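Local coordinates for envelopment polyprotein (Bovine Schmallenberg virus BH80/Germany/2011, PDB 7A56) that probably drives fusion of the viral and host membranes during virus entry, as a class II fusion glycoprotein (Gc) captured here in its postfusion form, at residues C203-A207 with H208-C212; L296-C299 with F300-S303; I340-D344 with F345-A349. All blocks are in the same frame, centred on the assembly; numbering follows the deposited sequence.

Contact 1: C203-A207 with H208-C212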
loop_
_atom_site.group_PDB
_atom_site.type_symbol
_atom_site.label_atom_id
_atom_site.label_comp_id
_atom_site.label_asym_id
_atom_site.label_seq_id
_atom_site.Cartn_x
_atom_site.Cartn_y
_atom_site.Cartn_z
ATOM N N CYS A 203 -11.842 25.507 -6.655
ATOM C CA CYS A 203 -12.342 26.870 -6.755
ATOM C C CYS A 203 -12.786 27.164 -8.181
ATOM O O CYS A 203 -12.236 26.632 -9.146
ATOM C CB CYS A 203 -11.299 27.969 -6.396
ATOM S SG CYS A 203 -10.600 27.757 -4.710
ATOM N N ILE A 204 -13.805 28.004 -8.286
ATOM C CA ILE A 204 -14.134 28.704 -9.533
ATOM C C ILE A 204 -13.432 30.045 -9.469
ATOM O O ILE A 204 -13.762 30.898 -8.632
ATOM C CB ILE A 204 -15.650 28.907 -9.685
ATOM C CG1 ILE A 204 -16.397 27.583 -9.561
ATOM C CG2 ILE A 204 -16.009 29.573 -11.089
ATOM C CD1 ILE A 204 -16.026 26.579 -10.640
ATOM N N THR A 205 -12.501 30.281 -10.377
ATOM C CA THR A 205 -11.714 31.504 -10.320
ATOM C C THR A 205 -12.128 32.415 -11.478
ATOM O O THR A 205 -12.048 32.033 -12.661
ATOM C CB THR A 205 -10.229 31.161 -10.337
ATOM O OG1 THR A 205 -9.921 30.486 -9.102
ATOM C CG2 THR A 205 -9.318 32.415 -10.469
ATOM N N MET A 206 -12.662 33.577 -11.128
ATOM C CA MET A 206 -12.995 34.618 -12.083
ATOM C C MET A 206 -12.123 35.818 -11.742
ATOM O O MET A 206 -11.328 35.784 -10.791
ATOM C CB MET A 206 -14.502 34.918 -12.066
ATOM C CG MET A 206 -15.371 33.778 -12.746
ATOM S SD MET A 206 -17.078 34.400 -12.928
ATOM C CE MET A 206 -17.429 34.482 -11.124
ATOM N N ALA A 207 -12.214 36.849 -12.545
ATOM C CA ALA A 207 -11.327 38.001 -12.386
ATOM C C ALA A 207 -11.366 38.553 -10.957
ATOM O O ALA A 207 -12.426 38.927 -10.442
ATOM C CB ALA A 207 -11.718 39.091 -13.388
ATOM N N HIS A 208 -10.209 38.579 -10.319
ATOM C CA HIS A 208 -10.071 39.048 -8.941
ATOM C C HIS A 208 -11.114 38.524 -7.948
ATOM O O HIS A 208 -11.351 39.164 -6.910
ATOM C CB HIS A 208 -10.101 40.578 -8.893
ATOM C CG HIS A 208 -9.078 41.231 -9.771
ATOM N ND1 HIS A 208 -7.723 41.184 -9.503
ATOM C CD2 HIS A 208 -9.214 41.950 -10.914
ATOM C CE1 HIS A 208 -7.068 41.841 -10.446
ATOM N NE2 HIS A 208 -7.951 42.322 -11.309
ATOM N N GLU A 209 -11.764 37.394 -8.236
ATOM C CA GLU A 209 -12.517 36.754 -7.163
ATOM C C GLU A 209 -12.535 35.250 -7.380
ATOM O O GLU A 209 -12.702 34.774 -8.510
ATOM C CB GLU A 209 -13.951 37.312 -7.067
ATOM C CG GLU A 209 -14.582 37.050 -5.670
ATOM C CD GLU A 209 -15.759 38.000 -5.333
ATOM O OE1 GLU A 209 -16.300 38.627 -6.293
ATOM O OE2 GLU A 209 -16.113 38.106 -4.099
ATOM N N SER A 210 -12.372 34.496 -6.298
ATOM C CA SER A 210 -12.494 33.048 -6.376
ATOM C C SER A 210 -13.611 32.551 -5.452
ATOM O O SER A 210 -13.957 33.203 -4.466
ATOM C CB SER A 210 -11.146 32.352 -6.015
ATOM O OG SER A 210 -10.270 32.299 -7.143
ATOM N N PHE A 211 -14.220 31.427 -5.823
ATOM C CA PHE A 211 -15.298 30.805 -5.064
ATOM C C PHE A 211 -14.959 29.346 -4.828
ATOM O O PHE A 211 -14.872 28.559 -5.777
ATOM C CB PHE A 211 -16.632 30.964 -5.811
ATOM C CG PHE A 211 -17.013 32.402 -5.994
ATOM C CD1 PHE A 211 -17.703 33.090 -4.991
ATOM C CD2 PHE A 211 -16.617 33.102 -7.131
ATOM C CE1 PHE A 211 -18.011 34.424 -5.142
ATOM C CE2 PHE A 211 -16.952 34.439 -7.298
ATOM C CZ PHE A 211 -17.633 35.110 -6.292
ATOM N N CYS A 212 -14.758 28.975 -3.563
ATOM C CA CYS A 212 -14.085 27.728 -3.258
ATOM C C CYS A 212 -14.916 26.837 -2.351
ATOM O O CYS A 212 -15.741 27.317 -1.583
ATOM C CB CYS A 212 -12.740 27.980 -2.546
ATOM S SG CYS A 212 -11.660 29.021 -3.520
#
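The hydroxyls of Thr205 and Ser210 meet tip to tip, with OG1 of Thr205 2.7 Å from OG of Ser210. Either could be the donor. Both residues are buried, and the bond gives each hydroxyl a polar partner. The torsions arrange this: both oxygens lie anti to their own carbonyl carbon, beside the backbone N. Four backbone hydrogen bonds form the ladder of the hairpin. Ile204 and Phe211 pair through both N-H groups, the shorter bond being Ile204 N to Phe211 O at 2.8 Å. Met206 and Glu209 pair the same way at the turn. There Glu209 O receives Met206 N nearly along its C=O axis, while Met206 O takes Glu209 N from above its carbonyl plane, at 3.1 Å. Met206 to Glu209 is a type II beta turn, with Ala207 and His208 at its two corners.

Three residues beyond each end of the turn, a disulfide ties the non-hydrogen-bonded pair Cys203 and Cys212. SG to SG is 2.0 Å, and the CA atoms are only 4.0 Å apart. The disulfide and the two hydroxyls share one face of the hairpin. On the other face the Met206 chain bends at chi3 (-66°), and its CE comes obliquely to CE2 of the Phe211 ring at 3.9 Å. Glu209 reaches out to a salt bridge with Lys47.

The hairpin is flanked by strand 98-134 beside 203-206 and by strand 44-46 beside 209-212. Helix 23-40 packs on the face of Ile204, Met206 and Phe211, through Leu38, Ile34, Ala35 and Thr39.

Contact 2: L296-C299 with F300-S303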
loop_
_atom_site.group_PDB
_atom_site.type_symbol
_atom_site.label_atom_id
_atom_site.label_comp_id
_atom_site.label_asym_id
_atom_site.label_seq_id
_atom_site.Cartn_x
_atom_site.Cartn_y
_atom_site.Cartn_z
ATOM N N LEU A 296 28.627 -6.418 34.580
ATOM C CA LEU A 296 27.440 -6.358 33.758
ATOM C C LEU A 296 27.818 -5.520 32.534
ATOM O O LEU A 296 28.036 -4.314 32.661
ATOM C CB LEU A 296 26.289 -5.751 34.555
ATOM C CG LEU A 296 24.881 -6.066 34.110
ATOM C CD1 LEU A 296 24.658 -7.566 34.352
ATOM C CD2 LEU A 296 23.979 -5.243 34.994
ATOM N N ARG A 297 28.016 -6.177 31.387
ATOM C CA ARG A 297 28.497 -5.465 30.207
ATOM C C ARG A 297 27.369 -5.111 29.258
ATOM O O ARG A 297 27.595 -4.334 28.317
ATOM C CB ARG A 297 29.535 -6.290 29.442
ATOM C CG ARG A 297 30.852 -6.527 30.206
ATOM C CD ARG A 297 31.568 -7.798 29.661
ATOM N NE ARG A 297 32.776 -8.036 30.481
ATOM C CZ ARG A 297 33.993 -7.507 30.258
ATOM N NH1 ARG A 297 34.237 -6.733 29.199
ATOM N NH2 ARG A 297 34.987 -7.757 31.110
ATOM N N ARG A 298 26.184 -5.670 29.468
ATOM C CA ARG A 298 25.039 -5.292 28.657
ATOM C C ARG A 298 23.818 -5.806 29.392
ATOM O O ARG A 298 23.886 -6.841 30.039
ATOM C CB ARG A 298 25.108 -5.861 27.221
ATOM C CG ARG A 298 24.128 -5.207 26.227
ATOM C CD ARG A 298 24.397 -5.693 24.804
ATOM N NE ARG A 298 23.963 -7.076 24.659
ATOM C CZ ARG A 298 24.514 -7.970 23.835
ATOM N NH1 ARG A 298 25.539 -7.611 23.055
ATOM N NH2 ARG A 298 24.067 -9.233 23.833
ATOM N N CYS A 299 22.721 -5.046 29.336
ATOM C CA CYS A 299 21.462 -5.532 29.896
ATOM C C CYS A 299 20.519 -5.954 28.785
ATOM O O CYS A 299 20.419 -7.147 28.437
ATOM C CB CYS A 299 20.810 -4.461 30.806
ATOM S SG CYS A 299 19.283 -5.062 31.616
ATOM N N PHE A 300 19.803 -4.974 28.195
ATOM C CA PHE A 300 19.006 -5.292 27.032
ATOM C C PHE A 300 19.898 -5.363 25.795
ATOM O O PHE A 300 20.961 -4.753 25.749
ATOM C CB PHE A 300 17.962 -4.184 26.729
ATOM C CG PHE A 300 16.934 -3.900 27.840
ATOM C CD1 PHE A 300 16.418 -4.913 28.641
ATOM C CD2 PHE A 300 16.402 -2.612 27.978
ATOM C CE1 PHE A 300 15.442 -4.639 29.627
ATOM C CE2 PHE A 300 15.435 -2.331 28.976
ATOM C CZ PHE A 300 14.938 -3.338 29.773
ATOM N N ASP A 301 19.378 -5.985 24.729
ATOM C CA ASP A 301 19.833 -5.672 23.376
ATOM C C ASP A 301 19.254 -4.325 22.941
ATOM O O ASP A 301 18.113 -4.010 23.263
ATOM C CB ASP A 301 19.362 -6.722 22.365
ATOM C CG ASP A 301 19.957 -8.120 22.629
ATOM O OD1 ASP A 301 21.198 -8.222 22.647
ATOM O OD2 ASP A 301 19.177 -9.097 22.752
ATOM N N ASN A 302 20.037 -3.516 22.221
ATOM C CA ASN A 302 19.522 -2.221 21.732
ATOM C C ASN A 302 20.007 -2.041 20.308
ATOM O O ASN A 302 21.209 -1.999 20.066
ATOM C CB ASN A 302 19.972 -1.024 22.585
ATOM C CG ASN A 302 19.245 0.309 22.202
ATOM O OD1 ASN A 302 18.546 0.395 21.155
ATOM N ND2 ASN A 302 19.367 1.313 23.060
ATOM N N SER A 303 19.087 -1.915 19.378
ATOM C CA SER A 303 19.444 -1.802 17.967
ATOM C C SER A 303 19.236 -0.378 17.437
ATOM O O SER A 303 18.831 -0.186 16.294
ATOM C CB SER A 303 18.656 -2.837 17.153
ATOM O OG SER A 303 19.155 -2.882 15.817
#
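At Arg298 and Cys299 the chain passes into Phe300 and Asp301 without pairing back on itself. It has just turned a corner at Arg297. Arg298 is extended, and Cys299 then bends the chain, with psi at -83°. From Phe300 to Asp301 the backbone runs open again. The segments share no hydrogen bond; the contact is made by Arg298 with the Phe300 carbonyl and Asp301, and by the Cys299 sulfur with the Phe300 ring.

Arg298 carries its guanidinium forward over this bend. Its CG stands anti to the backbone N, and the chain folds at chi3 (72°). CG of Arg298 packs on the carbonyl of Phe300, 3.2 Å from its O. Farther out, Asp301 OD1 sits over one face of the guanidinium, 3.3 Å from Arg298 NH2. OD1 meets the flat side of the group, where the N-H bonds are not directed, which leaves a salt bridge by attraction between charges. The two flat groups are turned 49° apart.

Cys299 and Phe300 are buried. SG of Cys299 lies anti to its backbone N, which turns it toward the next residue. It approaches the Phe300 ring obliquely, 4.6 Å from the centroid. CD1 of Phe300 is the ring atom nearest to SG of Cys299, at 4.1 Å. Phe300 N donates to Asp181 OD1, and Arg298 packs on Thr279 of a neighbouring subunit.

The arrangement is a sulfur-aromatic contact in a disulfide-anchored loop. Cys299 is bonded to Cys179 of strand 172-183, which pins the connection between strand 293-296 and helix 305-308 to that strand.

Contact 3: I340-D344 with F345-A349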
loop_
_atom_site.group_PDB
_atom_site.type_symbol
_atom_site.label_atom_id
_atom_site.label_comp_id
_atom_site.label_asym_id
_atom_site.label_seq_id
_atom_site.Cartn_x
_atom_site.Cartn_y
_atom_site.Cartn_z
ATOM N N ILE A 340 -20.235 23.730 -17.152
ATOM C CA ILE A 340 -20.559 25.157 -17.090
ATOM C C ILE A 340 -21.619 25.436 -18.160
ATOM O O ILE A 340 -21.452 25.016 -19.313
ATOM C CB ILE A 340 -19.312 26.028 -17.351
ATOM C CG1 ILE A 340 -18.239 25.824 -16.254
ATOM C CG2 ILE A 340 -19.698 27.525 -17.523
ATOM C CD1 ILE A 340 -16.827 26.124 -16.828
ATOM N N MET A 341 -22.739 26.030 -17.738
ATOM C CA MET A 341 -23.902 26.344 -18.602
ATOM C C MET A 341 -24.396 27.736 -18.246
ATOM O O MET A 341 -25.144 27.897 -17.269
ATOM C CB MET A 341 -24.990 25.301 -18.376
ATOM C CG MET A 341 -26.270 25.462 -19.298
ATOM S SD MET A 341 -27.036 23.820 -19.377
ATOM C CE MET A 341 -27.743 23.869 -21.034
ATOM N N LEU A 342 -24.003 28.741 -19.049
ATOM C CA LEU A 342 -24.305 30.133 -18.732
ATOM C C LEU A 342 -25.477 30.694 -19.547
ATOM O O LEU A 342 -25.962 31.791 -19.245
ATOM C CB LEU A 342 -23.061 31.003 -18.959
ATOM C CG LEU A 342 -21.806 30.515 -18.238
ATOM C CD1 LEU A 342 -20.584 31.467 -18.375
ATOM C CD2 LEU A 342 -22.113 30.334 -16.771
ATOM N N GLY A 343 -25.920 30.001 -20.566
ATOM C CA GLY A 343 -26.851 30.648 -21.508
ATOM C C GLY A 343 -26.350 30.463 -22.922
ATOM O O GLY A 343 -25.709 29.451 -23.200
ATOM N N ASP A 344 -26.589 31.424 -23.823
ATOM C CA ASP A 344 -26.275 31.259 -25.240
ATOM C C ASP A 344 -24.869 31.761 -25.542
ATOM O O ASP A 344 -24.651 32.900 -25.977
ATOM C CB ASP A 344 -27.339 31.990 -26.075
ATOM C CG ASP A 344 -27.114 31.879 -27.583
ATOM O OD1 ASP A 344 -26.483 30.913 -28.079
ATOM O OD2 ASP A 344 -27.627 32.772 -28.293
ATOM N N PHE A 345 -23.878 30.893 -25.274
ATOM C CA PHE A 345 -22.479 31.261 -25.407
ATOM C C PHE A 345 -21.702 30.190 -26.159
ATOM O O PHE A 345 -22.153 29.053 -26.309
ATOM C CB PHE A 345 -21.871 31.505 -24.018
ATOM C CG PHE A 345 -22.539 32.615 -23.307
ATOM C CD1 PHE A 345 -22.243 33.922 -23.627
ATOM C CD2 PHE A 345 -23.510 32.363 -22.380
ATOM C CE1 PHE A 345 -22.868 34.961 -22.999
ATOM C CE2 PHE A 345 -24.155 33.413 -21.750
ATOM C CZ PHE A 345 -23.814 34.709 -22.046
ATOM N N ASP A 346 -20.534 30.593 -26.658
ATOM C CA ASP A 346 -19.501 29.663 -27.098
ATOM C C ASP A 346 -18.444 29.556 -26.007
ATOM O O ASP A 346 -18.115 30.536 -25.333
ATOM C CB ASP A 346 -18.805 30.117 -28.378
ATOM C CG ASP A 346 -19.730 30.106 -29.616
ATOM O OD1 ASP A 346 -20.788 29.416 -29.640
ATOM O OD2 ASP A 346 -19.344 30.799 -30.585
ATOM N N TYR A 347 -17.886 28.371 -25.865
ATOM C CA TYR A 347 -16.883 28.137 -24.845
ATOM C C TYR A 347 -15.661 27.439 -25.438
ATOM O O TYR A 347 -15.800 26.515 -26.248
ATOM C CB TYR A 347 -17.448 27.252 -23.773
ATOM C CG TYR A 347 -18.798 27.602 -23.229
ATOM C CD1 TYR A 347 -18.927 28.453 -22.124
ATOM C CD2 TYR A 347 -19.950 26.976 -23.714
ATOM C CE1 TYR A 347 -20.184 28.720 -21.553
ATOM C CE2 TYR A 347 -21.211 27.279 -23.178
ATOM C CZ TYR A 347 -21.317 28.152 -22.114
ATOM O OH TYR A 347 -22.531 28.389 -21.556
ATOM N N ASN A 348 -14.464 27.831 -25.020
ATOM C CA ASN A 348 -13.339 26.995 -25.395
ATOM C C ASN A 348 -12.272 26.946 -24.294
ATOM O O ASN A 348 -11.965 27.948 -23.653
ATOM C CB ASN A 348 -12.697 27.471 -26.683
ATOM C CG ASN A 348 -11.973 28.767 -26.508
ATOM O OD1 ASN A 348 -12.598 29.821 -26.436
ATOM N ND2 ASN A 348 -10.642 28.709 -26.409
ATOM N N ALA A 349 -11.616 25.807 -24.194
ATOM C CA ALA A 349 -10.543 25.643 -23.211
ATOM C C ALA A 349 -9.298 26.415 -23.632
ATOM O O ALA A 349 -9.046 26.631 -24.826
ATOM C CB ALA A 349 -10.212 24.157 -23.058
#
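The Phe345 ring stands against the turn that leads into it. Asp344 O lies over one face, 3.4 Å from CG of Phe345. Leu342 O is at the ring edge, 3.5 Å from CE2 of Phe345, and the C of Leu342 and N of Gly343 also lie in the ring plane. CD2 of Phe345 meets CB of Leu342 at 3.7 Å. CG of Phe345 is anti to its carbonyl carbon (chi1 -61°), which lays the ring back along residues 342 to 344. The Tyr347 ring has the backbone C of Phe345 over one face, offset toward the rim. At the edge, CE1 of Tyr347 meets CG of Leu342 at 4.1 Å. Ile340 CG2 reaches CE1 of Tyr347 from 4.2 Å.

The Tyr347 hydroxyl spans the loop. Leu342 N donates to Tyr347 OH at 2.9 Å, and the N-H points almost straight at the oxygen (172°). The same OH is also hydrogen-bonded to Ser73 O on strand 70-80. A side chain thus holds the backbone N of Leu342. The axes of the two strands come no closer than 9.4 Å, and the strands do not pair with each other. Nearer the bend, a weak bond from Phe345 N to Gly343 O, at 3.1 Å, closes an inverse gamma turn centred on Asp344, whose carboxylate is salt-bridged to Arg71.

The segments form a tight connection between strands of different sheets, not a hairpin: 340-343 pairs with 70-80, 346-349 with 86-92, and Tyr347 bridges the gap. Tyr26 and Leu30 of helix 23-40 pack on Phe345, and Ile91 of strand 86-92 touches Leu342, Phe345 and Tyr347. The connection is consistent with the beta-rich fold expected of a class II fusion protein.

How the contacts relate
Contacts 1 and 3 lie at the same end of the elongated chain, with centres about 17 Å apart and nearest atoms about 6 Å apart. Helix 23-40 touches both; its Ile34 meets Met206 of contact 1 and Leu342 of contact 3. Contact 2 lies on the opposite side of the chain's centre, its own centre about 62 Å from that of contact 1. Contact 1 is mostly buried and closes a hairpin by backbone pairing and an internal disulfide. Contact 3 is partly buried and relies on aromatic side chains to join two sheets. Contact 2, also partly buried, is irregular loop near a neighbouring subunit, and its disulfide reaches outward to another strand.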